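Local coordinates for protein soluble lytic transglycosylase B3 (Pseudomonas aeruginosa, PDB 5ANZ) that probably cleaves bacterial peptidoglycan as a lytic transglycosylase in cell-wall turnover, and carries a bound calcium ion, at residues A[175-180]-A[208-213]. Residues are numbered along the deposited sequence; the frame is centred on the assembly and turned at random. Where two conformers were deposited one is given.
Sequences AQLLAA and IPTTHN
The backbone N of Thr-210 donates to OE1 of Gln-176 at 2.9 Å, almost straight (167°) and on a lone pair in the carbonyl plane. NE2 of Gln-176 in turn gives a hydrogen to OG1 of Thr-210 at 3.0 Å, with that oxygen practically in the amide plane. Gripped at both ends by one residue, the amide is fixed in its rotation, and a backbone N-H that the first turn of helix 209-215 cannot use itself is spent. The reach comes from a bend at chi2 (-58°), which swings the glutamine end across the start of that helix. In Thr-210, OG1 sits between the backbone N and the carbonyl carbon (chi1 58°), which brings it to the amide and lays CG2 of Thr-210 3.4 Å from NE2 of Gln-176. Beside the amide, Pro-209 packs on two alanines: CB of Pro-209 meets CB of Ala-179 at 3.5 Å, and CG of Pro-209 lies 3.9 Å from CB of Ala-180. One turn on, ND2 of Asn-213 makes a longer bond to O of Ala-179, 3.3 Å, from above the carbonyl plane. Ile-208, the N-cap, and Thr-211 belong to an N-acetyl-D-glucosamine site, without that sugar in this model. The axes of the two short helical segments come within 8.6 Å, and Leu-160 of helix 156-166 packs against both Gln-176 and Pro-209, joining three helices of the lysozyme-like transglycosylase domain.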
loop_
_atom_site.group_PDB
_atom_site.type_symbol
_atom_site.label_atom_id
_atom_site.label_comp_id
_atom_site.label_asym_id
_atom_site.label_seq_id
_atom_site.Cartn_x
_atom_site.Cartn_y
_atom_site.Cartn_z
ATOM N N ALA A 175 20.704 -2.686 -3.115
ATOM C CA ALA A 175 20.145 -2.499 -4.445
ATOM C C ALA A 175 19.536 -1.103 -4.611
ATOM O O ALA A 175 19.735 -0.440 -5.626
ATOM C CB ALA A 175 19.106 -3.567 -4.727
ATOM N N GLN A 176 18.770 -0.664 -3.621
ATOM C CA GLN A 176 18.144 0.639 -3.711
ATOM C C GLN A 176 19.182 1.741 -3.614
ATOM O O GLN A 176 19.033 2.795 -4.235
ATOM C CB GLN A 176 17.092 0.799 -2.617
ATOM C CG GLN A 176 15.976 -0.205 -2.750
ATOM C CD GLN A 176 15.275 -0.124 -4.094
ATOM O OE1 GLN A 176 15.090 0.957 -4.646
ATOM N NE2 GLN A 176 14.869 -1.282 -4.627
ATOM N N LEU A 177 20.237 1.502 -2.836
ATOM C CA LEU A 177 21.263 2.520 -2.630
ATOM C C LEU A 177 22.036 2.763 -3.929
ATOM O O LEU A 177 22.306 3.899 -4.297
ATOM C CB LEU A 177 22.220 2.105 -1.506
ATOM C CG LEU A 177 23.352 3.081 -1.171
ATOM C CD1 LEU A 177 22.817 4.478 -0.857
ATOM C CD2 LEU A 177 24.141 2.543 -0.001
ATOM N N LEU A 178 22.371 1.690 -4.639
ATOM C CA LEU A 178 23.010 1.854 -5.939
ATOM C C LEU A 178 22.084 2.606 -6.901
ATOM O O LEU A 178 22.523 3.474 -7.660
ATOM C CB LEU A 178 23.406 0.498 -6.519
ATOM C CG LEU A 178 24.430 0.569 -7.645
ATOM C CD1 LEU A 178 25.754 1.107 -7.117
ATOM C CD2 LEU A 178 24.612 -0.793 -8.287
ATOM N N ALA A 179 20.794 2.293 -6.838
ATOM C CA ALA A 179 19.828 2.915 -7.725
ATOM C C ALA A 179 19.703 4.405 -7.410
ATOM O O ALA A 179 19.605 5.231 -8.317
ATOM C CB ALA A 179 18.476 2.219 -7.612
ATOM N N ALA A 180 19.704 4.741 -6.125
ATOM C CA ALA A 180 19.667 6.143 -5.702
ATOM C C ALA A 180 20.882 6.928 -6.198
ATOM O O ALA A 180 20.746 8.069 -6.632
ATOM C CB ALA A 180 19.571 6.247 -4.181
ATOM N N ILE A 208 10.444 3.974 -4.203
ATOM C CA ILE A 208 11.818 3.558 -3.900
ATOM C C ILE A 208 12.664 3.792 -5.159
ATOM O O ILE A 208 12.127 3.912 -6.258
ATOM C CB ILE A 208 11.899 2.086 -3.445
ATOM C CG1 ILE A 208 11.369 1.151 -4.532
ATOM C CG2 ILE A 208 11.125 1.881 -2.146
ATOM C CD1 ILE A 208 11.463 -0.339 -4.161
ATOM N N PRO A 209 13.990 3.884 -5.001
ATOM C CA PRO A 209 14.844 4.237 -6.140
ATOM C C PRO A 209 14.638 3.381 -7.402
ATOM O O PRO A 209 14.554 3.952 -8.496
ATOM C CB PRO A 209 16.250 4.053 -5.567
ATOM C CG PRO A 209 16.070 4.513 -4.102
ATOM C CD PRO A 209 14.724 3.930 -3.723
ATOM N N THR A 210 14.557 2.058 -7.277
ATOM C CA THR A 210 14.406 1.253 -8.490
ATOM C C THR A 210 13.049 1.543 -9.169
ATOM O O THR A 210 12.950 1.527 -10.401
ATOM C CB THR A 210 14.558 -0.265 -8.206
ATOM O OG1 THR A 210 13.593 -0.678 -7.231
ATOM C CG2 THR A 210 15.973 -0.586 -7.714
ATOM N N THR A 211 12.007 1.838 -8.386
ATOM C CA THR A 211 10.735 2.215 -8.986
ATOM C C THR A 211 10.822 3.572 -9.683
ATOM O O THR A 211 10.292 3.769 -10.777
ATOM C CB THR A 211 9.604 2.249 -7.921
ATOM O OG1 THR A 211 9.446 0.933 -7.383
ATOM C CG2 THR A 211 8.298 2.732 -8.532
ATOM N N HIS A 212 11.516 4.519 -9.060
ATOM C CA HIS A 212 11.777 5.786 -9.716
ATOM C C HIS A 212 12.475 5.560 -11.062
ATOM O O HIS A 212 12.068 6.117 -12.087
ATOM C CB HIS A 212 12.640 6.691 -8.822
ATOM C CG HIS A 212 13.058 7.964 -9.484
ATOM N ND1 HIS A 212 12.381 9.151 -9.306
ATOM C CD2 HIS A 212 14.075 8.225 -10.343
ATOM C CE1 HIS A 212 12.968 10.092 -10.026
ATOM N NE2 HIS A 212 13.993 9.568 -10.650
ATOM N N ASN A 213 13.505 4.727 -11.066
ATOM C CA ASN A 213 14.301 4.575 -12.273
ATOM C C ASN A 213 13.543 3.900 -13.420
ATOM O O ASN A 213 13.893 4.096 -14.584
ATOM C CB ASN A 213 15.594 3.815 -11.953
ATOM C CG ASN A 213 16.621 4.695 -11.257
ATOM O OD1 ASN A 213 16.470 5.922 -11.218
ATOM N ND2 ASN A 213 17.684 4.085 -10.738
#